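Local coordinates for protein dihydroxyacetone kinase (Citrobacter freundii, PDB 1UN8) that catalyses the ATP-dependent phosphorylation of dihydroxyacetone to dihydroxyacetone phosphate, working as a homodimer with a divalent metal cofactor, at residues I107-T112 with M217-E222; D139-P144 with F187-A192; G151-I156 with A255-N260. All coordinates share one frame; numbering follows the deposited sequence.

In the fold
The three contacts lie within the DhaK part of the chain, their centres 10 to 13 Å apart. Contact 1 holds the active-site His220 and the substrate-binding Lys109. Its Tyr111 OH reaches Gly151 O of contact 3 at 2.7 Å, probably a hydrogen bond, and Met217 SD packs on Ala192 CB of contact 2 at 3.8 Å. Asp139 joins contacts 2 and 3, its OD1 2.8 Å from Ile152 N, probably a hydrogen bond. Contacts 2 and 3 both reach the mixed sheet that contains strands 186-192 and 254-260. The loop between strand 132-137 and helix 155-167 therefore lies between this sheet and the substrate site, the side chain of Asp139 about 7 Å from that of Lys109.

Contact 1 of 3, residues I107-T112 with M217-E222; sequences IVKNYT and MGIHGE
The Tyr111 ring presents one face to the edge of His220, with CE1 of the imidazole 3.8 Å above the phenol plane and over its centre. This is a T-shaped pair: the planes stand at 90° and the centroids are 4.9 Å apart. Tyr111 reaches the histidine with CG anti to its own carbonyl carbon (chi1 -58°). Glu222 holds the imidazole at the neighbouring ND1. Its OE1 accepts from His220 ND1 at 2.8 Å, close to the ring plane, while its OE2 takes the backbone N of the same histidine, so both carboxylate oxygens grip one residue on their syn sides. Ile219 fills the adjoining corner, CG1 against Tyr111 OH at 3.7 Å and CD1 against Lys109 CE at 4.0 Å; the same CG1 also covers a face of the His220 ring. A water donates to Tyr111 OH and accepts from Ile219 N at 3.0 Å, while the hydroxyl also bonds Gly151 O. Lys109 turns its NZ to His65, and the rings of His61 and Phe83 pack on His220. The type I turn from Gly218 to Gly221 carries the histidine into this setting. His220 forms the tele-hemiaminal intermediate with substrate, a bond made through NE2; with ND1 tied to Glu222 and the ring braced by Tyr111, the geometry is consistent with an imidazole held in a set orientation for that attack.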
ATOM      1  N   ILE A 107     -22.437   7.945 -10.983  1.00 40.61           N
ATOM      2  CA  ILE A 107     -21.497   7.042 -11.627  1.00 40.50           C
ATOM      3  C   ILE A 107     -21.490   5.775 -10.757  1.00 42.18           C
ATOM      4  O   ILE A 107     -21.009   5.790  -9.608  1.00 42.02           O
ATOM      5  CB  ILE A 107     -20.086   7.640 -11.681  1.00 42.28           C
ATOM      6  CG1 ILE A 107     -20.124   8.988 -12.423  1.00 41.52           C
ATOM      7  CG2 ILE A 107     -19.122   6.638 -12.370  1.00 40.30           C
ATOM      8  CD1 ILE A 107     -19.249   9.066 -13.643  1.00 41.02           C
ATOM      9  N   VAL A 108     -22.022   4.681 -11.297  1.00 42.02           N
ATOM     10  CA  VAL A 108     -22.110   3.434 -10.544  1.00 42.26           C
ATOM     11  C   VAL A 108     -21.334   2.244 -11.108  1.00 41.28           C
ATOM     12  O   VAL A 108     -21.452   1.920 -12.287  1.00 40.82           O
ATOM     13  CB  VAL A 108     -23.582   3.016 -10.394  1.00 43.86           C
ATOM     14  CG1 VAL A 108     -23.691   1.716  -9.621  1.00 44.66           C
ATOM     15  CG2 VAL A 108     -24.344   4.116  -9.685  1.00 47.57           C
ATOM     16  N   LYS A 109     -20.552   1.586 -10.248  1.00 41.23           N
ATOM     17  CA  LYS A 109     -19.785   0.405 -10.655  1.00 39.38           C
ATOM     18  C   LYS A 109     -20.804  -0.714 -10.879  1.00 38.75           C
ATOM     19  O   LYS A 109     -21.803  -0.796 -10.169  1.00 37.62           O
ATOM     20  CB  LYS A 109     -18.761   0.026  -9.574  1.00 38.48           C
ATOM     21  CG  LYS A 109     -17.666   1.077  -9.382  1.00 36.28           C
ATOM     22  CD  LYS A 109     -16.512   0.591  -8.490  1.00 37.90           C
ATOM     23  CE  LYS A 109     -16.976   0.156  -7.103  1.00 37.05           C
ATOM     24  NZ  LYS A 109     -17.769   1.191  -6.393  1.00 37.22           N
ATOM     25  N   ASN A 110     -20.565  -1.562 -11.870  1.00 39.26           N
ATOM     26  CA  ASN A 110     -21.513  -2.625 -12.198  1.00 39.68           C
ATOM     27  C   ASN A 110     -21.708  -3.723 -11.154  1.00 39.14           C
ATOM     28  O   ASN A 110     -21.035  -4.745 -11.182  1.00 40.79           O
ATOM     29  CB  ASN A 110     -21.132  -3.266 -13.534  1.00 40.81           C
ATOM     30  CG  ASN A 110     -22.333  -3.827 -14.277  1.00 41.94           C
ATOM     31  OD1 ASN A 110     -23.427  -3.927 -13.720  1.00 42.90           O
ATOM     32  ND2 ASN A 110     -22.131  -4.198 -15.544  1.00 41.19           N
ATOM     33  N   TYR A 111     -22.630  -3.499 -10.231  1.00 39.01           N
ATOM     34  CA  TYR A 111     -22.964  -4.479  -9.203  1.00 39.67           C
ATOM     35  C   TYR A 111     -24.441  -4.275  -8.877  1.00 41.54           C
ATOM     36  O   TYR A 111     -24.884  -3.144  -8.661  1.00 41.49           O
ATOM     37  CB  TYR A 111     -22.006  -4.358  -8.015  1.00 38.75           C
ATOM     38  CG  TYR A 111     -20.549  -4.525  -8.384  1.00 37.30           C
ATOM     39  CD1 TYR A 111     -19.720  -3.419  -8.520  1.00 35.69           C
ATOM     40  CD2 TYR A 111     -20.002  -5.780  -8.596  1.00 34.21           C
ATOM     41  CE1 TYR A 111     -18.387  -3.562  -8.856  1.00 35.63           C
ATOM     42  CE2 TYR A 111     -18.671  -5.934  -8.932  1.00 32.57           C
ATOM     43  CZ  TYR A 111     -17.868  -4.822  -9.062  1.00 32.75           C
ATOM     44  OH  TYR A 111     -16.542  -4.971  -9.396  1.00 31.45           O
ATOM     45  N   THR A 112     -25.200  -5.367  -8.856  1.00 42.35           N
ATOM     46  CA  THR A 112     -26.631  -5.312  -8.574  1.00 43.19           C
ATOM     47  C   THR A 112     -27.014  -4.386  -7.425  1.00 41.71           C
ATOM     48  O   THR A 112     -27.844  -3.498  -7.585  1.00 41.22           O
ATOM     49  CB  THR A 112     -27.178  -6.704  -8.262  1.00 44.03           C
ATOM     50  OG1 THR A 112     -26.852  -7.580  -9.340  1.00 47.36           O
ATOM     51  CG2 THR A 112     -28.698  -6.660  -8.102  1.00 44.28           C
ATOM     52  N   MET A 217      -9.736 -11.956 -10.155  1.00 37.41           N
ATOM     53  CA  MET A 217     -10.382 -11.956  -8.843  1.00 37.57           C
ATOM     54  C   MET A 217     -11.059 -10.583  -8.670  1.00 37.81           C
ATOM     55  O   MET A 217     -10.453  -9.533  -8.938  1.00 37.29           O
ATOM     56  CB  MET A 217      -9.359 -12.179  -7.732  1.00 36.83           C
ATOM     57  CG  MET A 217      -9.990 -12.300  -6.357  1.00 40.78           C
ATOM     58  SD  MET A 217      -8.804 -12.560  -4.990  1.00 43.65           S
ATOM     59  CE  MET A 217      -8.352 -14.310  -5.290  1.00 43.81           C
ATOM     60  N   GLY A 218     -12.312 -10.600  -8.234  1.00 36.93           N
ATOM     61  CA  GLY A 218     -13.059  -9.369  -8.048  1.00 38.12           C
ATOM     62  C   GLY A 218     -12.611  -8.502  -6.890  1.00 38.71           C
ATOM     63  O   GLY A 218     -11.945  -8.990  -5.974  1.00 40.16           O
ATOM     64  N   ILE A 219     -12.983  -7.219  -6.926  1.00 38.36           N
ATOM     65  CA  ILE A 219     -12.605  -6.287  -5.871  1.00 38.22           C
ATOM     66  C   ILE A 219     -13.361  -6.537  -4.573  1.00 38.41           C
ATOM     67  O   ILE A 219     -13.161  -5.834  -3.583  1.00 38.85           O
ATOM     68  CB  ILE A 219     -12.805  -4.828  -6.307  1.00 37.65           C
ATOM     69  CG1 ILE A 219     -14.292  -4.534  -6.546  1.00 37.93           C
ATOM     70  CG2 ILE A 219     -11.973  -4.563  -7.544  1.00 36.25           C
ATOM     71  CD1 ILE A 219     -14.598  -3.064  -6.751  1.00 34.83           C
ATOM     72  N   HIS A 220     -14.245  -7.527  -4.587  1.00 37.99           N
ATOM     73  CA  HIS A 220     -14.976  -7.896  -3.383  1.00 39.45           C
ATOM     74  C   HIS A 220     -14.557  -9.326  -3.072  1.00 39.03           C
ATOM     75  O   HIS A 220     -15.126  -9.983  -2.215  1.00 39.42           O
ATOM     76  CB  HIS A 220     -16.493  -7.803  -3.594  1.00 39.62           C
ATOM     77  CG  HIS A 220     -16.973  -6.419  -3.911  1.00 41.37           C
ATOM     78  ND1 HIS A 220     -17.368  -6.037  -5.175  1.00 39.81           N
ATOM     79  CD2 HIS A 220     -17.054  -5.307  -3.140  1.00 39.83           C
ATOM     80  CE1 HIS A 220     -17.667  -4.751  -5.169  1.00 40.14           C
ATOM     81  NE2 HIS A 220     -17.485  -4.284  -3.946  1.00 38.56           N
ATOM     82  N   GLY A 221     -13.540  -9.792  -3.789  1.00 40.05           N
ATOM     83  CA  GLY A 221     -13.047 -11.141  -3.595  1.00 38.85           C
ATOM     84  C   GLY A 221     -13.760 -12.164  -4.453  1.00 39.45           C
ATOM     85  O   GLY A 221     -13.512 -13.350  -4.325  1.00 40.09           O
ATOM     86  N   GLU A 222     -14.638 -11.711  -5.337  1.00 39.49           N
ATOM     87  CA  GLU A 222     -15.375 -12.618  -6.208  1.00 40.81           C
ATOM     88  C   GLU A 222     -14.443 -13.522  -7.029  1.00 40.59           C
ATOM     89  O   GLU A 222     -13.321 -13.146  -7.349  1.00 40.54           O
ATOM     90  CB  GLU A 222     -16.263 -11.828  -7.188  1.00 43.22           C
ATOM     91  CG  GLU A 222     -17.266 -10.851  -6.574  1.00 42.48           C
ATOM     92  CD  GLU A 222     -16.721  -9.435  -6.467  1.00 44.29           C
ATOM     93  OE1 GLU A 222     -17.537  -8.483  -6.537  1.00 42.82           O
ATOM     94  OE2 GLU A 222     -15.484  -9.276  -6.303  1.00 43.68           O
TER
HETATM   95  O   HOH W   1     -15.504  -7.126  -8.597  1.00 35.25           O

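Contact 2 of 3, residues D139-P144 with F187-A192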
ATOM      1  N   ASP A 139     -15.889  -1.939 -16.650  1.00 38.14           N
ATOM      2  CA  ASP A 139     -14.621  -1.993 -17.360  1.00 39.37           C
ATOM      3  C   ASP A 139     -13.827  -3.303 -17.331  1.00 38.55           C
ATOM      4  O   ASP A 139     -12.899  -3.475 -18.116  1.00 38.71           O
ATOM      5  CB  ASP A 139     -13.731  -0.833 -16.884  1.00 39.29           C
ATOM      6  CG  ASP A 139     -13.417  -0.902 -15.394  1.00 41.66           C
ATOM      7  OD1 ASP A 139     -14.353  -1.000 -14.575  1.00 41.06           O
ATOM      8  OD2 ASP A 139     -12.221  -0.850 -15.039  1.00 42.53           O
ATOM      9  N   ASP A 140     -14.181  -4.225 -16.443  1.00 38.78           N
ATOM     10  CA  ASP A 140     -13.466  -5.497 -16.352  1.00 40.37           C
ATOM     11  C   ASP A 140     -13.599  -6.325 -17.635  1.00 40.85           C
ATOM     12  O   ASP A 140     -14.689  -6.441 -18.192  1.00 41.71           O
ATOM     13  CB  ASP A 140     -13.989  -6.286 -15.145  1.00 40.89           C
ATOM     14  CG  ASP A 140     -13.283  -7.620 -14.950  1.00 41.36           C
ATOM     15  OD1 ASP A 140     -12.114  -7.752 -15.364  1.00 40.54           O
ATOM     16  OD2 ASP A 140     -13.904  -8.535 -14.365  1.00 42.42           O
ATOM     17  N   ILE A 141     -12.486  -6.883 -18.112  1.00 39.52           N
ATOM     18  CA  ILE A 141     -12.508  -7.703 -19.322  1.00 40.15           C
ATOM     19  C   ILE A 141     -12.154  -9.160 -19.039  1.00 41.10           C
ATOM     20  O   ILE A 141     -12.010  -9.964 -19.965  1.00 42.00           O
ATOM     21  CB  ILE A 141     -11.509  -7.189 -20.387  1.00 39.27           C
ATOM     22  CG1 ILE A 141     -10.068  -7.452 -19.923  1.00 40.74           C
ATOM     23  CG2 ILE A 141     -11.763  -5.715 -20.680  1.00 38.79           C
ATOM     24  CD1 ILE A 141      -9.019  -6.794 -20.807  1.00 40.30           C
ATOM     25  N   SER A 142     -12.006  -9.500 -17.766  1.00 41.45           N
ATOM     26  CA  SER A 142     -11.646 -10.857 -17.390  1.00 43.61           C
ATOM     27  C   SER A 142     -12.661 -11.944 -17.746  1.00 45.69           C
ATOM     28  O   SER A 142     -12.288 -13.094 -17.961  1.00 46.03           O
ATOM     29  CB  SER A 142     -11.368 -10.927 -15.890  1.00 43.05           C
ATOM     30  OG  SER A 142     -12.559 -10.768 -15.145  1.00 43.32           O
ATOM     31  N   LEU A 143     -13.937 -11.578 -17.809  1.00 48.06           N
ATOM     32  CA  LEU A 143     -15.004 -12.537 -18.090  1.00 49.78           C
ATOM     33  C   LEU A 143     -15.788 -12.234 -19.365  1.00 52.63           C
ATOM     34  O   LEU A 143     -16.892 -11.700 -19.316  1.00 54.73           O
ATOM     35  CB  LEU A 143     -15.953 -12.579 -16.893  1.00 46.15           C
ATOM     36  CG  LEU A 143     -15.217 -12.936 -15.598  1.00 47.17           C
ATOM     37  CD1 LEU A 143     -16.091 -12.681 -14.369  1.00 43.31           C
ATOM     38  CD2 LEU A 143     -14.789 -14.396 -15.677  1.00 47.02           C
ATOM     39  N   PRO A 144     -15.235 -12.588 -20.527  1.00 55.06           N
ATOM     40  CA  PRO A 144     -15.923 -12.328 -21.794  1.00 57.13           C
ATOM     41  C   PRO A 144     -17.365 -12.826 -21.835  1.00 59.70           C
ATOM     42  O   PRO A 144     -18.241 -12.150 -22.370  1.00 60.52           O
ATOM     43  CB  PRO A 144     -15.044 -13.046 -22.810  1.00 56.78           C
ATOM     44  CG  PRO A 144     -13.690 -12.973 -22.189  1.00 56.16           C
ATOM     45  CD  PRO A 144     -13.964 -13.293 -20.752  1.00 54.74           C
ATOM     46  N   PHE A 187     -10.595  -0.210 -20.316  1.00 43.50           N
ATOM     47  CA  PHE A 187     -10.477  -1.657 -20.171  1.00 43.55           C
ATOM     48  C   PHE A 187      -9.537  -2.010 -19.015  1.00 43.26           C
ATOM     49  O   PHE A 187      -8.396  -1.536 -18.941  1.00 42.18           O
ATOM     50  CB  PHE A 187      -9.973  -2.269 -21.483  1.00 44.72           C
ATOM     51  CG  PHE A 187     -10.718  -1.779 -22.704  1.00 45.67           C
ATOM     52  CD1 PHE A 187     -10.426  -0.536 -23.264  1.00 44.36           C
ATOM     53  CD2 PHE A 187     -11.765  -2.526 -23.242  1.00 45.41           C
ATOM     54  CE1 PHE A 187     -11.163  -0.043 -24.330  1.00 44.94           C
ATOM     55  CE2 PHE A 187     -12.509  -2.038 -24.313  1.00 45.51           C
ATOM     56  CZ  PHE A 187     -12.209  -0.795 -24.855  1.00 45.27           C
ATOM     57  N   SER A 188     -10.022  -2.841 -18.101  1.00 42.36           N
ATOM     58  CA  SER A 188      -9.219  -3.229 -16.952  1.00 41.06           C
ATOM     59  C   SER A 188      -9.148  -4.740 -16.755  1.00 40.34           C
ATOM     60  O   SER A 188     -10.083  -5.470 -17.093  1.00 39.50           O
ATOM     61  CB  SER A 188      -9.783  -2.588 -15.690  1.00 38.82           C
ATOM     62  OG  SER A 188      -9.944  -1.197 -15.870  1.00 38.93           O
ATOM     63  N   LEU A 189      -8.023  -5.189 -16.211  1.00 38.50           N
ATOM     64  CA  LEU A 189      -7.809  -6.594 -15.926  1.00 37.49           C
ATOM     65  C   LEU A 189      -7.001  -6.708 -14.640  1.00 36.68           C
ATOM     66  O   LEU A 189      -5.946  -6.099 -14.501  1.00 37.05           O
ATOM     67  CB  LEU A 189      -7.058  -7.272 -17.073  1.00 38.42           C
ATOM     68  CG  LEU A 189      -6.767  -8.763 -16.885  1.00 36.53           C
ATOM     69  CD1 LEU A 189      -8.065  -9.494 -16.590  1.00 34.07           C
ATOM     70  CD2 LEU A 189      -6.078  -9.316 -18.140  1.00 37.82           C
ATOM     71  N   GLY A 190      -7.500  -7.487 -13.696  1.00 35.84           N
ATOM     72  CA  GLY A 190      -6.795  -7.645 -12.438  1.00 36.55           C
ATOM     73  C   GLY A 190      -6.309  -9.059 -12.184  1.00 38.04           C
ATOM     74  O   GLY A 190      -6.757 -10.021 -12.819  1.00 37.34           O
ATOM     75  N   VAL A 191      -5.375  -9.187 -11.250  1.00 38.41           N
ATOM     76  CA  VAL A 191      -4.834 -10.489 -10.904  1.00 39.38           C
ATOM     77  C   VAL A 191      -4.473 -10.430  -9.433  1.00 40.52           C
ATOM     78  O   VAL A 191      -4.073  -9.370  -8.937  1.00 40.74           O
ATOM     79  CB  VAL A 191      -3.571 -10.828 -11.741  1.00 40.15           C
ATOM     80  CG1 VAL A 191      -2.434  -9.881 -11.393  1.00 39.42           C
ATOM     81  CG2 VAL A 191      -3.166 -12.278 -11.507  1.00 37.94           C
ATOM     82  N   ALA A 192      -4.629 -11.554  -8.733  1.00 38.72           N
ATOM     83  CA  ALA A 192      -4.320 -11.598  -7.319  1.00 38.17           C
ATOM     84  C   ALA A 192      -3.712 -12.924  -6.877  1.00 39.03           C
ATOM     85  O   ALA A 192      -4.020 -13.983  -7.434  1.00 38.81           O
ATOM     86  CB  ALA A 192      -5.577 -11.302  -6.517  1.00 38.62           C
TER
HETATM   87  O   HOH W   2     -10.190  -8.209 -13.636  1.00 33.32           O
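Asp139 and Ser188 meet through both backbone and side chain where the loop 139-144 runs beside strand 186-192. Ser188 N donates to Asp139 O at 2.9 Å, and Ser188 O in turn accepts from Ile141 N at 3.0 Å. These two bonds flank Asp140 and make a single beta bridge between Asp140 and Ser188; the CA of Asp140 adds a CA-H...O contact to Ser188 O. On the side-chain level Ser188 OG donates to Asp139 OD2, although the modelled 2.4 Å is very short and its exact length doubtful; the hydroxyl is also bonded to Thr306 OG1. The other carboxylate oxygen, OD1, takes Ile152 N, and OD2 receives a weak bond from Gly154 N.

The Asp140 carboxylate serves the loop itself. A chi1 of -179° swings it away from its own backbone N, and OD1 accepts from Ser142 N at 3.0 Å in an Asx turn, the donor above the carboxylate plane, while OD2 accepts from Ser142 OG on its syn side. A water donates to OD1 and accepts from Gly190 N at 2.8 Å, so it carries the loop on to a strand amide beyond the bridge. Apolar contacts flank these bonds: Ile141 crosses Phe187 and Leu189 at about right angles, CG2 on Phe187 CB and CG1 on Leu189 CB, and Ser142 CB rests on Leu189 CD1 at 3.7 Å. Two carboxylates of buried residues are thus met by backbone amides, hydroxyls and water, an environment that would probably favour their ionised form and fix the loop against the strand.

Contact 3 of 3, residues G151-I156 with A255-N260; sequences GIAGTI and AVMINN
Met257 reaches across from strand 254-260 to Ala153 and Ile156. The strand is an inner one of a mixed six-stranded sheet in the DhaK part of the chain, and its target is the type I beta turn from Ile152 to Thr155 that leads into helix 155-167. From CB the methionine heads for the turn, where chi1 (168°) and an extended chi2 carry SD outward. The side chain also packs on Ile289 and Thr306 of the neighbouring strands and on Leu294. SD is the first atom to meet the other segment: CD1 of Ile156 lies 3.5 Å away and CG1 a little farther, the two side chains running at a slant to one another. At SD the chain bends (chi3 56°), and this turns CE to the backbone of the turn. The methyl lies 3.5 Å from Ala153 O, 4.0 Å from Ala153 CB and 4.0 Å from Gly154 N, seated on the peptide that joins Ala153 to Gly154.

Ala153 is shared with Asn259, two residues further along the strand, whose ND2 lies 3.9 Å from Ala153 CB. That amide is fixed by partners outside the contact: ND2 donates to Val295 O and to Ser304 OG, while OD1 accepts from Leu294 N. The alanine methyl therefore packs on an amide group whose polar atoms are already engaged, and it also touches Ser304 and Thr306 of strand 301-309. Ala153 O, the oxygen under the methionine methyl, accepts from Ile156 N at 3.1 Å. Ile152 O is gripped twice, by Thr155 N and, at 2.9 Å and in the carbonyl plane, by Thr155 OG1.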
ATOM      1  N   GLY A 151     -17.395  -3.569 -12.521  1.00 40.19           N
ATOM      2  CA  GLY A 151     -16.764  -2.267 -12.554  1.00 39.00           C
ATOM      3  C   GLY A 151     -15.654  -2.259 -11.515  1.00 39.62           C
ATOM      4  O   GLY A 151     -15.895  -2.525 -10.336  1.00 37.16           O
ATOM      5  N   ILE A 152     -14.437  -1.959 -11.961  1.00 39.66           N
ATOM      6  CA  ILE A 152     -13.286  -1.918 -11.075  1.00 38.29           C
ATOM      7  C   ILE A 152     -12.472  -0.616 -11.217  1.00 38.69           C
ATOM      8  O   ILE A 152     -13.025   0.429 -11.510  1.00 40.96           O
ATOM      9  CB  ILE A 152     -12.399  -3.172 -11.315  1.00 38.96           C
ATOM     10  CG1 ILE A 152     -11.888  -3.177 -12.766  1.00 38.16           C
ATOM     11  CG2 ILE A 152     -13.221  -4.454 -11.000  1.00 36.15           C
ATOM     12  CD1 ILE A 152     -11.843  -4.544 -13.393  1.00 36.83           C
ATOM     13  N   ALA A 153     -11.160  -0.693 -11.043  1.00 37.46           N
ATOM     14  CA  ALA A 153     -10.290   0.478 -11.087  1.00 39.86           C
ATOM     15  C   ALA A 153     -10.574   1.556 -12.133  1.00 40.60           C
ATOM     16  O   ALA A 153     -10.567   2.745 -11.819  1.00 40.56           O
ATOM     17  CB  ALA A 153      -8.839   0.034 -11.191  1.00 39.23           C
ATOM     18  N   GLY A 154     -10.823   1.144 -13.372  1.00 40.97           N
ATOM     19  CA  GLY A 154     -11.079   2.102 -14.430  1.00 40.32           C
ATOM     20  C   GLY A 154     -12.152   3.125 -14.101  1.00 39.98           C
ATOM     21  O   GLY A 154     -12.164   4.224 -14.646  1.00 40.15           O
ATOM     22  N   THR A 155     -13.060   2.760 -13.208  1.00 38.98           N
ATOM     23  CA  THR A 155     -14.135   3.655 -12.833  1.00 39.30           C
ATOM     24  C   THR A 155     -13.634   5.066 -12.530  1.00 40.62           C
ATOM     25  O   THR A 155     -14.238   6.040 -12.958  1.00 42.67           O
ATOM     26  CB  THR A 155     -14.895   3.135 -11.585  1.00 38.59           C
ATOM     27  OG1 THR A 155     -15.478   1.850 -11.865  1.00 36.87           O
ATOM     28  CG2 THR A 155     -15.988   4.123 -11.182  1.00 34.07           C
ATOM     29  N   ILE A 156     -12.531   5.187 -11.807  1.00 41.04           N
ATOM     30  CA  ILE A 156     -12.046   6.512 -11.474  1.00 41.77           C
ATOM     31  C   ILE A 156     -11.603   7.292 -12.702  1.00 42.12           C
ATOM     32  O   ILE A 156     -11.607   8.520 -12.693  1.00 42.55           O
ATOM     33  CB  ILE A 156     -10.894   6.475 -10.442  1.00 41.05           C
ATOM     34  CG1 ILE A 156      -9.701   5.722 -11.021  1.00 40.30           C
ATOM     35  CG2 ILE A 156     -11.395   5.887  -9.119  1.00 39.41           C
ATOM     36  CD1 ILE A 156      -8.358   6.370 -10.669  1.00 42.75           C
ATOM     37  N   ALA A 255      -3.214   5.565 -22.190  1.00 47.83           N
ATOM     38  CA  ALA A 255      -2.836   5.960 -20.844  1.00 45.64           C
ATOM     39  C   ALA A 255      -3.050   4.659 -20.050  1.00 44.35           C
ATOM     40  O   ALA A 255      -4.103   4.038 -20.193  1.00 42.62           O
ATOM     41  CB  ALA A 255      -3.711   7.082 -20.294  1.00 44.98           C
ATOM     42  N   VAL A 256      -2.105   4.236 -19.223  1.00 43.59           N
ATOM     43  CA  VAL A 256      -2.272   3.006 -18.459  1.00 42.23           C
ATOM     44  C   VAL A 256      -2.146   3.249 -16.964  1.00 41.59           C
ATOM     45  O   VAL A 256      -1.189   3.882 -16.497  1.00 38.92           O
ATOM     46  CB  VAL A 256      -1.232   1.935 -18.888  1.00 42.30           C
ATOM     47  CG1 VAL A 256      -1.245   0.750 -17.937  1.00 38.75           C
ATOM     48  CG2 VAL A 256      -1.519   1.483 -20.314  1.00 42.49           C
ATOM     49  N   MET A 257      -3.123   2.742 -16.220  1.00 39.73           N
ATOM     50  CA  MET A 257      -3.117   2.891 -14.780  1.00 40.41           C
ATOM     51  C   MET A 257      -2.742   1.582 -14.077  1.00 40.72           C
ATOM     52  O   MET A 257      -3.413   0.558 -14.241  1.00 40.89           O
ATOM     53  CB  MET A 257      -4.485   3.369 -14.299  1.00 40.36           C
ATOM     54  CG  MET A 257      -4.675   3.273 -12.799  1.00 40.56           C
ATOM     55  SD  MET A 257      -6.205   4.054 -12.235  1.00 41.08           S
ATOM     56  CE  MET A 257      -7.422   3.180 -13.223  1.00 40.06           C
ATOM     57  N   ILE A 258      -1.653   1.620 -13.314  1.00 39.50           N
ATOM     58  CA  ILE A 258      -1.181   0.463 -12.549  1.00 36.51           C
ATOM     59  C   ILE A 258      -1.685   0.654 -11.116  1.00 35.08           C
ATOM     60  O   ILE A 258      -1.156   1.467 -10.357  1.00 34.17           O
ATOM     61  CB  ILE A 258       0.360   0.386 -12.538  1.00 37.26           C
ATOM     62  CG1 ILE A 258       0.885   0.432 -13.972  1.00 36.58           C
ATOM     63  CG2 ILE A 258       0.822  -0.890 -11.864  1.00 33.90           C
ATOM     64  CD1 ILE A 258       1.943   1.485 -14.212  1.00 36.67           C
ATOM     65  N   ASN A 259      -2.710  -0.110 -10.773  1.00 34.39           N
ATOM     66  CA  ASN A 259      -3.375  -0.051  -9.484  1.00 34.68           C
ATOM     67  C   ASN A 259      -3.020  -1.202  -8.536  1.00 35.96           C
ATOM     68  O   ASN A 259      -3.043  -2.374  -8.908  1.00 35.72           O
ATOM     69  CB  ASN A 259      -4.887  -0.028  -9.715  1.00 33.59           C
ATOM     70  CG  ASN A 259      -5.690  -0.030  -8.416  1.00 35.54           C
ATOM     71  OD1 ASN A 259      -5.583   0.891  -7.602  1.00 36.38           O
ATOM     72  ND2 ASN A 259      -6.510  -1.065  -8.225  1.00 33.09           N
ATOM     73  N   ASN A 260      -2.710  -0.852  -7.296  1.00 36.97           N
ATOM     74  CA  ASN A 260      -2.363  -1.839  -6.292  1.00 37.41           C
ATOM     75  C   ASN A 260      -3.644  -2.180  -5.541  1.00 37.33           C
ATOM     76  O   ASN A 260      -4.227  -1.298  -4.902  1.00 36.45           O
ATOM     77  CB  ASN A 260      -1.339  -1.265  -5.320  1.00 36.72           C
ATOM     78  CG  ASN A 260      -0.815  -2.312  -4.354  1.00 38.19           C
ATOM     79  OD1 ASN A 260      -1.534  -3.242  -3.976  1.00 39.25           O
ATOM     80  ND2 ASN A 260       0.437  -2.162  -3.939  1.00 35.67           N
TER